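Local coordinates for carboxypeptidase A (Helicoverpa armigera, PDB 1JQG), which probably removes single amino acids from the carboxyl end of peptides with the help of a bound zinc ion, and is seen here as the proenzyme, at residues 50-55 and 393-398; 176-181 and 189-194; 183-188 and 226-231; 224-227 and 233-236. All blocks are in the same frame, centred on the assembly; numbering follows the deposited sequence.

Interaction 1 (50-55 and 393-398)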
loop_
_atom_site.group_PDB
_atom_site.type_symbol
_atom_site.label_atom_id
_atom_site.label_comp_id
_atom_site.label_asym_id
_atom_site.label_seq_id
_atom_site.Cartn_x
_atom_site.Cartn_y
_atom_site.Cartn_z
ATOM N N ASP A 50 6.433 -1.406 16.164
ATOM C CA ASP A 50 5.757 -1.033 14.927
ATOM C C ASP A 50 6.476 0.166 14.292
ATOM O O ASP A 50 6.258 1.320 14.686
ATOM C CB ASP A 50 4.291 -0.702 15.235
ATOM C CG ASP A 50 3.462 -0.460 13.994
ATOM O OD1 ASP A 50 3.989 -0.683 12.887
ATOM O OD2 ASP A 50 2.293 -0.034 14.087
ATOM N N VAL A 51 7.327 -0.113 13.325
ATOM C CA VAL A 51 8.046 0.901 12.571
ATOM C C VAL A 51 7.236 1.461 11.416
ATOM O O VAL A 51 7.026 0.788 10.386
ATOM C CB VAL A 51 9.358 0.314 12.002
ATOM C CG1 VAL A 51 10.136 1.384 11.240
ATOM C CG2 VAL A 51 10.177 -0.264 13.145
ATOM N N TRP A 52 6.681 2.634 11.600
ATOM C CA TRP A 52 5.904 3.314 10.548
ATOM C C TRP A 52 6.802 3.793 9.409
ATOM O O TRP A 52 6.436 3.641 8.261
ATOM C CB TRP A 52 5.175 4.521 11.163
ATOM C CG TRP A 52 4.078 4.152 12.101
ATOM C CD1 TRP A 52 3.712 2.882 12.489
ATOM C CD2 TRP A 52 3.197 5.034 12.810
ATOM N NE1 TRP A 52 2.665 2.932 13.372
ATOM C CE2 TRP A 52 2.337 4.256 13.581
ATOM C CE3 TRP A 52 3.055 6.423 12.839
ATOM C CZ2 TRP A 52 1.331 4.810 14.379
ATOM C CZ3 TRP A 52 2.057 6.982 13.649
ATOM C CH2 TRP A 52 1.199 6.160 14.416
ATOM N N SER A 53 7.990 4.316 9.751
ATOM C CA SER A 53 8.933 4.784 8.739
ATOM C C SER A 53 10.365 4.639 9.236
ATOM O O SER A 53 10.661 4.946 10.383
ATOM C CB SER A 53 8.694 6.243 8.335
ATOM O OG SER A 53 8.605 7.022 9.523
ATOM N N ASP A 54 11.251 4.136 8.389
ATOM C CA ASP A 54 12.641 3.944 8.767
ATOM C C ASP A 54 13.411 5.242 8.936
ATOM O O ASP A 54 13.320 6.231 8.211
ATOM C CB ASP A 54 13.329 3.022 7.748
ATOM C CG ASP A 54 12.909 1.557 7.905
ATOM O OD1 ASP A 54 12.154 1.071 7.030
ATOM O OD2 ASP A 54 13.372 0.965 8.911
ATOM N N ALA A 55 14.285 5.281 9.929
ATOM C CA ALA A 55 15.193 6.384 10.173
ATOM C C ALA A 55 16.381 6.367 9.199
ATOM O O ALA A 55 16.975 5.334 8.984
ATOM C CB ALA A 55 15.780 6.351 11.572
ATOM N N ASP A 393 2.001 12.914 10.432
ATOM C CA ASP A 393 2.248 11.839 9.481
ATOM C C ASP A 393 1.744 10.550 10.130
ATOM O O ASP A 393 1.994 10.375 11.325
ATOM C CB ASP A 393 3.716 11.698 9.103
ATOM C CG ASP A 393 4.289 12.990 8.544
ATOM O OD1 ASP A 393 4.042 13.329 7.366
ATOM O OD2 ASP A 393 5.001 13.685 9.320
ATOM N N GLY A 394 0.941 9.779 9.413
ATOM C CA GLY A 394 0.523 8.488 9.906
ATOM C C GLY A 394 -0.400 7.775 8.915
ATOM O O GLY A 394 -0.255 7.878 7.714
ATOM N N PHE A 395 -1.268 6.917 9.447
ATOM C CA PHE A 395 -2.152 6.135 8.617
ATOM C C PHE A 395 -3.600 6.598 8.707
ATOM O O PHE A 395 -4.419 6.171 7.933
ATOM C CB PHE A 395 -2.016 4.665 9.036
ATOM C CG PHE A 395 -0.647 4.109 8.766
ATOM C CD1 PHE A 395 -0.238 3.751 7.486
ATOM C CD2 PHE A 395 0.215 3.921 9.851
ATOM C CE1 PHE A 395 1.025 3.250 7.297
ATOM C CE2 PHE A 395 1.505 3.425 9.645
ATOM C CZ PHE A 395 1.909 3.100 8.361
ATOM N N LEU A 396 -3.896 7.464 9.677
ATOM C CA LEU A 396 -5.246 7.996 9.889
ATOM C C LEU A 396 -5.685 8.904 8.746
ATOM O O LEU A 396 -4.906 9.653 8.198
ATOM C CB LEU A 396 -5.305 8.770 11.199
ATOM C CG LEU A 396 -4.810 8.020 12.442
ATOM C CD1 LEU A 396 -5.041 8.935 13.661
ATOM C CD2 LEU A 396 -5.461 6.664 12.601
ATOM N N VAL A 397 -6.920 8.767 8.328
ATOM C CA VAL A 397 -7.484 9.455 7.193
ATOM C C VAL A 397 -8.432 10.585 7.613
ATOM O O VAL A 397 -9.326 10.445 8.419
ATOM C CB VAL A 397 -8.293 8.499 6.275
ATOM C CG1 VAL A 397 -8.817 9.321 5.082
ATOM C CG2 VAL A 397 -7.471 7.274 5.911
ATOM N N ASP A 398 -8.229 11.771 7.070
ATOM C CA ASP A 398 -9.095 12.919 7.179
ATOM C C ASP A 398 -9.990 12.922 5.940
ATOM O O ASP A 398 -9.481 13.000 4.801
ATOM C CB ASP A 398 -8.252 14.189 7.220
ATOM C CG ASP A 398 -9.047 15.417 7.621
ATOM O OD1 ASP A 398 -10.223 15.569 7.204
ATOM O OD2 ASP A 398 -8.507 16.267 8.355
#

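Interaction 2 (176-181 and 189-194). With ZN (zinc ion), chain B.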
loop_
_atom_site.group_PDB
_atom_site.type_symbol
_atom_site.label_atom_id
_atom_site.label_comp_id
_atom_site.label_asym_id
_atom_site.label_seq_id
_atom_site.Cartn_x
_atom_site.Cartn_y
_atom_site.Cartn_z
ATOM N N MET A 176 -3.110 -2.880 -11.239
ATOM C CA MET A 176 -3.081 -1.966 -10.076
ATOM C C MET A 176 -3.722 -2.609 -8.860
ATOM O O MET A 176 -4.681 -3.381 -8.970
ATOM C CB MET A 176 -3.831 -0.740 -10.541
ATOM C CG MET A 176 -3.988 0.389 -9.566
ATOM S SD MET A 176 -5.305 1.472 -10.193
ATOM C CE MET A 176 -4.801 1.638 -11.882
ATOM N N GLN A 177 -3.129 -2.407 -7.695
ATOM C CA GLN A 177 -3.675 -2.995 -6.464
ATOM C C GLN A 177 -3.468 -2.118 -5.244
ATOM O O GLN A 177 -2.561 -1.338 -5.181
ATOM C CB GLN A 177 -3.068 -4.362 -6.119
ATOM C CG GLN A 177 -1.550 -4.347 -5.973
ATOM C CD GLN A 177 -0.985 -5.715 -5.655
ATOM O OE1 GLN A 177 -1.261 -6.627 -6.432
ATOM N NE2 GLN A 177 -0.237 -5.832 -4.553
ATOM N N SER A 178 -4.271 -2.318 -4.219
ATOM C CA SER A 178 -4.200 -1.568 -2.994
ATOM C C SER A 178 -4.641 -2.405 -1.795
ATOM O O SER A 178 -5.126 -3.501 -1.969
ATOM C CB SER A 178 -5.015 -0.251 -3.073
ATOM O OG SER A 178 -6.401 -0.463 -3.231
ATOM N N LEU A 179 -4.369 -1.876 -0.598
ATOM C CA LEU A 179 -4.753 -2.517 0.645
ATOM C C LEU A 179 -4.059 -3.838 0.931
ATOM O O LEU A 179 -4.526 -4.638 1.703
ATOM C CB LEU A 179 -6.271 -2.644 0.743
ATOM C CG LEU A 179 -7.054 -1.345 1.033
ATOM C CD1 LEU A 179 -8.544 -1.596 1.200
ATOM C CD2 LEU A 179 -6.562 -0.567 2.244
ATOM N N LEU A 180 -2.857 -4.035 0.431
ATOM C CA LEU A 180 -2.023 -5.181 0.732
ATOM C C LEU A 180 -1.682 -5.141 2.236
ATOM O O LEU A 180 -1.725 -6.168 2.921
ATOM C CB LEU A 180 -0.789 -5.208 -0.161
ATOM C CG LEU A 180 0.032 -6.501 -0.176
ATOM C CD1 LEU A 180 -0.812 -7.624 -0.691
ATOM C CD2 LEU A 180 1.333 -6.419 -0.954
ATOM N N HIS A 181 -1.335 -3.960 2.723
ATOM C CA HIS A 181 -1.178 -3.652 4.125
ATOM C C HIS A 181 -2.471 -2.964 4.567
ATOM O O HIS A 181 -2.745 -1.759 4.366
ATOM C CB HIS A 181 0.023 -2.754 4.340
ATOM C CG HIS A 181 1.329 -3.457 4.257
ATOM N ND1 HIS A 181 2.486 -2.943 3.831
ATOM C CD2 HIS A 181 1.747 -4.711 4.559
ATOM C CE1 HIS A 181 3.568 -3.641 3.811
ATOM N NE2 HIS A 181 3.096 -4.789 4.280
ATOM N N PRO A 189 -9.181 4.640 -1.849
ATOM C CA PRO A 189 -9.682 5.747 -2.656
ATOM C C PRO A 189 -8.953 5.902 -3.972
ATOM O O PRO A 189 -9.448 6.375 -5.012
ATOM C CB PRO A 189 -9.501 6.952 -1.728
ATOM C CG PRO A 189 -9.595 6.372 -0.345
ATOM C CD PRO A 189 -8.871 5.060 -0.457
ATOM N N ALA A 190 -7.606 5.748 -3.946
ATOM C CA ALA A 190 -6.795 5.910 -5.146
ATOM C C ALA A 190 -7.156 4.912 -6.234
ATOM O O ALA A 190 -7.373 5.225 -7.401
ATOM C CB ALA A 190 -5.334 5.735 -4.796
ATOM N N THR A 191 -7.300 3.642 -5.867
ATOM C CA THR A 191 -7.653 2.575 -6.790
ATOM C C THR A 191 -9.111 2.644 -7.187
ATOM O O THR A 191 -9.588 2.183 -8.224
ATOM C CB THR A 191 -7.310 1.205 -6.131
ATOM O OG1 THR A 191 -6.955 0.189 -7.060
ATOM C CG2 THR A 191 -8.414 0.756 -5.195
ATOM N N LEU A 192 -9.949 3.238 -6.347
ATOM C CA LEU A 192 -11.369 3.394 -6.595
ATOM C C LEU A 192 -11.612 4.522 -7.577
ATOM O O LEU A 192 -12.597 4.654 -8.327
ATOM C CB LEU A 192 -12.075 3.659 -5.239
ATOM C CG LEU A 192 -13.023 2.575 -4.682
ATOM C CD1 LEU A 192 -12.494 1.197 -4.918
ATOM C CD2 LEU A 192 -13.264 2.843 -3.211
ATOM N N TYR A 193 -10.711 5.509 -7.566
ATOM C CA TYR A 193 -10.852 6.659 -8.456
ATOM C C TYR A 193 -10.537 6.208 -9.862
ATOM O O TYR A 193 -11.200 6.638 -10.810
ATOM C CB TYR A 193 -9.932 7.800 -7.997
ATOM C CG TYR A 193 -10.243 9.143 -8.609
ATOM C CD1 TYR A 193 -11.145 10.005 -7.976
ATOM C CD2 TYR A 193 -9.669 9.553 -9.791
ATOM C CE1 TYR A 193 -11.446 11.249 -8.531
ATOM C CE2 TYR A 193 -9.957 10.786 -10.331
ATOM C CZ TYR A 193 -10.854 11.620 -9.710
ATOM O OH TYR A 193 -11.118 12.831 -10.297
ATOM N N ALA A 194 -9.536 5.326 -9.974
ATOM C CA ALA A 194 -9.154 4.757 -11.269
ATOM C C ALA A 194 -10.297 4.012 -11.958
ATOM O O ALA A 194 -10.475 3.988 -13.187
ATOM C CB ALA A 194 -7.951 3.859 -11.113
HETATM ZN ZN ZN B . 2.743 -0.857 3.055
HETATM O O HOH W 1 5.048 -0.102 3.352
#

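Interaction 3 (183-188 and 226-231). With ZN (zinc ion), chain B.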
loop_
_atom_site.group_PDB
_atom_site.type_symbol
_atom_site.label_atom_id
_atom_site.label_comp_id
_atom_site.label_asym_id
_atom_site.label_seq_id
_atom_site.Cartn_x
_atom_site.Cartn_y
_atom_site.Cartn_z
ATOM N N ARG A 183 -3.877 -1.499 7.004
ATOM C CA ARG A 183 -3.996 -0.259 7.770
ATOM C C ARG A 183 -3.798 0.985 6.912
ATOM O O ARG A 183 -4.072 2.115 7.343
ATOM C CB ARG A 183 -3.004 -0.151 8.908
ATOM C CG ARG A 183 -1.544 -0.164 8.553
ATOM C CD ARG A 183 -0.661 -0.255 9.788
ATOM N NE ARG A 183 0.754 0.008 9.482
ATOM C CZ ARG A 183 1.711 -0.164 10.390
ATOM N NH1 ARG A 183 1.425 -0.541 11.622
ATOM N NH2 ARG A 183 2.971 0.096 10.144
ATOM N N GLU A 184 -3.311 0.782 5.679
ATOM C CA GLU A 184 -3.135 1.910 4.772
ATOM C C GLU A 184 -4.413 2.264 4.012
ATOM O O GLU A 184 -4.520 1.994 2.812
ATOM C CB GLU A 184 -1.997 1.610 3.800
ATOM C CG GLU A 184 -0.735 1.237 4.502
ATOM C CD GLU A 184 0.294 0.667 3.557
ATOM O OE1 GLU A 184 1.334 0.444 4.234
ATOM O OE2 GLU A 184 -0.015 0.502 2.391
ATOM N N TRP A 185 -5.391 2.832 4.726
ATOM C CA TRP A 185 -6.720 3.090 4.232
ATOM C C TRP A 185 -6.810 4.053 3.086
ATOM O O TRP A 185 -7.585 3.895 2.158
ATOM C CB TRP A 185 -7.642 3.603 5.358
ATOM C CG TRP A 185 -8.036 2.537 6.337
ATOM C CD1 TRP A 185 -7.558 1.257 6.426
ATOM C CD2 TRP A 185 -9.005 2.670 7.390
ATOM N NE1 TRP A 185 -8.179 0.595 7.477
ATOM C CE2 TRP A 185 -9.052 1.444 8.082
ATOM C CE3 TRP A 185 -9.830 3.731 7.818
ATOM C CZ2 TRP A 185 -9.898 1.249 9.161
ATOM C CZ3 TRP A 185 -10.670 3.515 8.902
ATOM C CH2 TRP A 185 -10.694 2.290 9.559
ATOM N N VAL A 186 -5.923 5.027 3.027
ATOM C CA VAL A 186 -5.878 6.004 1.956
ATOM C C VAL A 186 -5.534 5.404 0.588
ATOM O O VAL A 186 -5.678 6.090 -0.426
ATOM C CB VAL A 186 -4.928 7.163 2.334
ATOM C CG1 VAL A 186 -3.439 6.843 2.228
ATOM C CG2 VAL A 186 -5.266 8.396 1.495
ATOM N N THR A 187 -5.131 4.124 0.511
ATOM C CA THR A 187 -4.804 3.488 -0.747
ATOM C C THR A 187 -6.037 3.084 -1.547
ATOM O O THR A 187 -5.952 3.018 -2.816
ATOM C CB THR A 187 -3.893 2.268 -0.586
ATOM O OG1 THR A 187 -4.534 1.233 0.168
ATOM C CG2 THR A 187 -2.597 2.707 0.076
ATOM N N LEU A 188 -7.140 2.784 -0.872
ATOM C CA LEU A 188 -8.376 2.345 -1.497
ATOM C C LEU A 188 -9.033 3.407 -2.347
ATOM O O LEU A 188 -9.287 3.253 -3.559
ATOM C CB LEU A 188 -9.366 1.790 -0.462
ATOM C CG LEU A 188 -10.697 1.250 -1.034
ATOM C CD1 LEU A 188 -10.540 0.081 -2.015
ATOM C CD2 LEU A 188 -11.681 0.792 0.032
ATOM N N HIS A 226 -10.532 -6.373 10.009
ATOM C CA HIS A 226 -10.029 -6.384 11.356
ATOM C C HIS A 226 -9.664 -4.971 11.796
ATOM O O HIS A 226 -9.847 -4.598 12.967
ATOM C CB HIS A 226 -8.807 -7.309 11.456
ATOM C CG HIS A 226 -8.290 -7.517 12.851
ATOM N ND1 HIS A 226 -7.001 -7.175 13.253
ATOM C CD2 HIS A 226 -8.900 -8.045 13.945
ATOM C CE1 HIS A 226 -6.848 -7.502 14.526
ATOM N NE2 HIS A 226 -7.995 -7.991 14.988
ATOM N N THR A 227 -9.134 -4.166 10.884
ATOM C CA THR A 227 -8.782 -2.785 11.182
ATOM C C THR A 227 -10.015 -1.895 11.369
ATOM O O THR A 227 -9.897 -0.838 11.991
ATOM C CB THR A 227 -7.896 -2.185 10.075
ATOM O OG1 THR A 227 -8.596 -2.250 8.832
ATOM C CG2 THR A 227 -6.578 -2.934 9.910
ATOM N N PHE A 228 -11.155 -2.282 10.785
ATOM C CA PHE A 228 -12.400 -1.561 10.897
ATOM C C PHE A 228 -13.073 -1.683 12.267
ATOM O O PHE A 228 -13.749 -0.756 12.723
ATOM C CB PHE A 228 -13.415 -2.021 9.840
ATOM C CG PHE A 228 -13.564 -1.026 8.711
ATOM C CD1 PHE A 228 -14.797 -0.445 8.478
ATOM C CD2 PHE A 228 -12.473 -0.670 7.905
ATOM C CE1 PHE A 228 -14.973 0.447 7.443
ATOM C CE2 PHE A 228 -12.659 0.249 6.918
ATOM C CZ PHE A 228 -13.888 0.794 6.667
ATOM N N GLY A 229 -12.899 -2.800 12.938
ATOM C CA GLY A 229 -13.432 -2.991 14.257
ATOM C C GLY A 229 -12.477 -3.758 15.147
ATOM O O GLY A 229 -12.594 -4.960 15.356
ATOM N N GLY A 230 -11.462 -3.063 15.638
ATOM C CA GLY A 230 -10.422 -3.712 16.431
ATOM C C GLY A 230 -9.061 -3.021 16.277
ATOM O O GLY A 230 -8.878 -1.803 16.501
ATOM N N ASP A 231 -8.069 -3.833 15.862
ATOM C CA ASP A 231 -6.734 -3.296 15.664
ATOM C C ASP A 231 -6.629 -2.428 14.428
ATOM O O ASP A 231 -6.256 -2.843 13.321
ATOM C CB ASP A 231 -5.751 -4.469 15.653
ATOM C CG ASP A 231 -4.327 -4.001 15.857
ATOM O OD1 ASP A 231 -3.589 -4.627 16.615
ATOM O OD2 ASP A 231 -3.962 -2.996 15.203
HETATM ZN ZN ZN B . 2.743 -0.857 3.055
HETATM O O HOH W 1 5.048 -0.102 3.352
#

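Interaction 4 (224-227 and 233-236)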
loop_
_atom_site.group_PDB
_atom_site.type_symbol
_atom_site.label_atom_id
_atom_site.label_comp_id
_atom_site.label_asym_id
_atom_site.label_seq_id
_atom_site.Cartn_x
_atom_site.Cartn_y
_atom_site.Cartn_z
ATOM N N TYR A 224 -8.172 -5.875 6.567
ATOM C CA TYR A 224 -8.953 -4.673 6.386
ATOM C C TYR A 224 -10.192 -4.691 7.291
ATOM O O TYR A 224 -10.562 -3.634 7.834
ATOM C CB TYR A 224 -9.335 -4.498 4.905
ATOM C CG TYR A 224 -9.941 -3.152 4.554
ATOM C CD1 TYR A 224 -9.302 -1.982 4.940
ATOM C CD2 TYR A 224 -11.120 -3.029 3.856
ATOM C CE1 TYR A 224 -9.826 -0.749 4.632
ATOM C CE2 TYR A 224 -11.665 -1.797 3.537
ATOM C CZ TYR A 224 -11.007 -0.657 3.932
ATOM O OH TYR A 224 -11.531 0.571 3.636
ATOM N N VAL A 225 -10.831 -5.849 7.403
ATOM C CA VAL A 225 -12.075 -5.947 8.187
ATOM C C VAL A 225 -11.695 -5.826 9.660
ATOM O O VAL A 225 -12.383 -5.218 10.465
ATOM C CB VAL A 225 -12.842 -7.239 7.883
ATOM C CG1 VAL A 225 -13.936 -7.656 8.863
ATOM C CG2 VAL A 225 -13.485 -7.173 6.490
ATOM N N HIS A 226 -10.532 -6.373 10.009
ATOM C CA HIS A 226 -10.029 -6.384 11.356
ATOM C C HIS A 226 -9.664 -4.971 11.796
ATOM O O HIS A 226 -9.847 -4.598 12.967
ATOM C CB HIS A 226 -8.807 -7.309 11.456
ATOM C CG HIS A 226 -8.290 -7.517 12.851
ATOM N ND1 HIS A 226 -7.001 -7.175 13.253
ATOM C CD2 HIS A 226 -8.900 -8.045 13.945
ATOM C CE1 HIS A 226 -6.848 -7.502 14.526
ATOM N NE2 HIS A 226 -7.995 -7.991 14.988
ATOM N N THR A 227 -9.134 -4.166 10.884
ATOM C CA THR A 227 -8.782 -2.785 11.182
ATOM C C THR A 227 -10.015 -1.895 11.369
ATOM O O THR A 227 -9.897 -0.838 11.991
ATOM C CB THR A 227 -7.896 -2.185 10.075
ATOM O OG1 THR A 227 -8.596 -2.250 8.832
ATOM C CG2 THR A 227 -6.578 -2.934 9.910
ATOM N N TYR A 233 -4.213 -0.432 13.666
ATOM C CA TYR A 233 -2.867 -0.374 13.120
ATOM C C TYR A 233 -2.356 -1.733 12.660
ATOM O O TYR A 233 -1.139 -1.899 12.483
ATOM C CB TYR A 233 -1.916 0.276 14.117
ATOM C CG TYR A 233 -2.106 1.757 14.281
ATOM C CD1 TYR A 233 -2.188 2.347 15.552
ATOM C CD2 TYR A 233 -2.172 2.593 13.158
ATOM C CE1 TYR A 233 -2.352 3.715 15.692
ATOM C CE2 TYR A 233 -2.341 3.967 13.284
ATOM C CZ TYR A 233 -2.423 4.517 14.558
ATOM O OH TYR A 233 -2.572 5.871 14.681
ATOM N N TRP A 234 -3.266 -2.689 12.463
ATOM C CA TRP A 234 -2.900 -3.989 11.915
ATOM C C TRP A 234 -2.521 -3.830 10.432
ATOM O O TRP A 234 -3.222 -3.147 9.675
ATOM C CB TRP A 234 -4.047 -4.964 12.173
ATOM C CG TRP A 234 -3.714 -6.391 11.821
ATOM C CD1 TRP A 234 -3.965 -7.064 10.646
ATOM C CD2 TRP A 234 -3.037 -7.326 12.678
ATOM N NE1 TRP A 234 -3.476 -8.348 10.725
ATOM C CE2 TRP A 234 -2.917 -8.537 11.964
ATOM C CE3 TRP A 234 -2.530 -7.256 13.970
ATOM C CZ2 TRP A 234 -2.292 -9.670 12.501
ATOM C CZ3 TRP A 234 -1.918 -8.368 14.516
ATOM C CH2 TRP A 234 -1.802 -9.560 13.778
ATOM N N ARG A 235 -1.505 -4.536 9.983
ATOM C CA ARG A 235 -1.061 -4.497 8.586
ATOM C C ARG A 235 -0.969 -5.873 7.926
ATOM O O ARG A 235 -0.959 -5.984 6.704
ATOM C CB ARG A 235 0.301 -3.801 8.498
ATOM C CG ARG A 235 1.395 -4.446 9.326
ATOM C CD ARG A 235 2.691 -3.640 9.277
ATOM N NE ARG A 235 3.297 -3.718 7.951
ATOM C CZ ARG A 235 4.601 -3.896 7.755
ATOM N NH1 ARG A 235 5.384 -4.021 8.822
ATOM N NH2 ARG A 235 5.127 -3.946 6.531
ATOM N N LYS A 236 -0.761 -6.927 8.689
ATOM C CA LYS A 236 -0.565 -8.261 8.146
ATOM C C LYS A 236 -1.914 -8.910 7.829
ATOM O O LYS A 236 -3.027 -8.419 8.069
ATOM C CB LYS A 236 0.223 -9.093 9.164
ATOM C CG LYS A 236 1.595 -8.562 9.491
ATOM C CD LYS A 236 2.394 -9.494 10.398
ATOM C CE LYS A 236 1.753 -9.522 11.798
ATOM N NZ LYS A 236 2.449 -10.584 12.589
#

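Interaction 1 (50-55 and 393-398)
Trp52 and Phe395 meet in a T-shaped aromatic pair, with the edge of the phenylalanine ring driven at the face of the indole. CE2 of Phe395 leads, 3.6 Å from CG of Trp52 and set off toward the rim of the indole, and the ring planes stand at 81°. The CA–CB bond of Phe395 does not aim at residues 50-55; its ring swings over to them with CG anti to the carbonyl carbon (chi1 -65°). Looser van der Waals contacts continue along the six-membered ring, where Trp52 CZ3 lies 4.1 Å from Asp393 O and 4.3 Å from Gly394 CA.

One weak bond holds the indole from its own segment: Trp52 NE1 to Asp50 OD2, 3.1 Å. The same carboxylate oxygen makes a salt bridge to Arg183. Across the contact Asp393 OD2 forms salt bridges to Lys62 and Arg387.

The contact joins the activation peptide to the enzyme. The side chain of Phe395 is about 6 Å from the zinc ion, so Trp52 packs on a residue close to the metal, consistent with a prodomain shielding the active site. Trp52 also touches Val26 of strand 25-30 and Leu64 of strand 61-65, while Leu396 packs on helix 92-108.

Interaction 2 (176-181 and 189-194)
A hydroxyl pressed against a methyl is the odd feature where Ser178 meets Thr191: Ser178 OG lies only 3.1 Å from Thr191 CG2, a close approach with no bond in it. The threonine turns its methyl to the serine because OG1 is swung roughly anti to the backbone N (chi1 -150°), which puts CG2 between the backbone N and the carbonyl carbon, an uncommon choice. OG1 lies beside the thioether of Met176, 3.8 Å from SD. Ser178 OG finds its hydrogen bond elsewhere, at Pro217 O.

Met176 supplies the greasy half of the contact. Its chain runs out extended and then bends at chi3 (-48°), laying SD 3.7 Å and CE 3.9 Å from the methyl CB of Ala194.

Just past this packing the chain leaves the strand and reaches His181, whose ND1 binds the zinc ion at 2.2 Å. Water 1 lies 2.4 Å from the zinc ion, and Glu184 and His306 complete the protein ligands. His181 NE2 is hydrogen-bonded to Asp252 OD2.

Strand 176-178 and helix 189-194 run at 145°, their axes 8.2 Å apart, as the first two elements of a beta-alpha-beta crossover whose next strand, 212-216, lies parallel to strand 173-178. Ile215 of that strand touches both Thr191 and Ala194, and helix 402-421 packs on Met176 through Ile413 and on Ala194 through Trp410.

Interaction 3 (183-188 and 226-231)
Trp185 directly follows the zinc ligand Glu184 in the HxxE motif of the M14 carboxypeptidases, and it ties this metal-binding loop to Thr227 and Phe228 at the end of helix 221-228. With CG anti to the carbonyl carbon (chi1 -73°), the indole extends away from the metal. Its NE1 gives a hydrogen bond to Thr227 OG1, 3.2 Å long with an angle of 152° at the hydrogen, and the oxygen lies almost in the ring plane. The other partner of Thr227 OG1 is Tyr224 O, so the hydroxyl links the indole to the helix backbone.

Phe228 comes over one face of the indole near its rim. Trp185 CZ2 and Phe228 CD2 approach to 3.4 Å, but the rings are inclined at 39° and form neither a stack nor a T. A leucine in place of Trp185 would probably rob Thr227 OG1 of its N-H donor and open a gap beside the Phe228 ring.

On the metal side, Glu184 OE1 binds the zinc ion at 2.2 Å while OE2 takes the N-H of Ser307. A type I turn from Glu184 to Thr187 shapes the loop: Glu184 O accepts both Thr187 N, at 3.2 Å, and Thr187 OG1, at 2.8 Å.

Arg232 makes a cation-pi contact with Trp185, and Tyr224 meets it edge-to-face. Helix 92-108 touches the same indole through Glu98 and Leu102, and Thr187 rests on strand 299-307.

Interaction 4 (224-227 and 233-236)
The imidazole of His226 stands edge-on over one face of the Trp234 indole, a T-shaped pair with planes at 85° and centroids 5.0 Å apart. ND1 of His226 leads, 3.7 Å from Trp234 CG and displaced toward the rim of the indole. Trp234 reaches this position with CG anti to its backbone N (chi1 -172°). Arg238 adds a cation-pi contact to the indole, and at its edge NE1 bonds to Asn237 O and only weakly to Lys236 O.

Thr227 meets the backbone side of Trp234: its methyl CG2 lies 3.4 Å from Trp234 O and 4.0 Å from Trp234 CB. The 2.6 Å bond from Thr227 OG1 to Tyr224 O comes in 39° above the carbonyl plane and pins the side chain to the preceding turn of the helix. With an alanine at Thr227, Tyr224 O would probably lose this donor, Trp185 NE1 its acceptor, and the backbone at Trp234 its methyl neighbour.

The contact folds the loop that follows helix 221-228 back against the helix's last turns. In that loop Arg235 makes a salt bridge to Asp252, while on the helix Tyr224 and Val225 pack on Tyr124 of helix 124-137.

How the interactions relate
Interactions 3 and 4 lie with centres about 5 Å apart, sharing His226 and Thr227 of helix 221-228. Interaction 2 lies about 13 Å from interaction 3, centre to centre; both use helix 187-200, and each supplies a zinc ligand. Their segments interleave along the chain, 183-188 falling between 176-181 and 189-194. Interaction 1 spans all the others in sequence, from the activation peptide to the loop before helix 402-421, and its centre is about 18 Å from that of interaction 2. Arg183 joins interactions 1, 3 and 4 through Asp50 and Tyr233 O. The prodomain thus leans on the same loops that build and brace the zinc site.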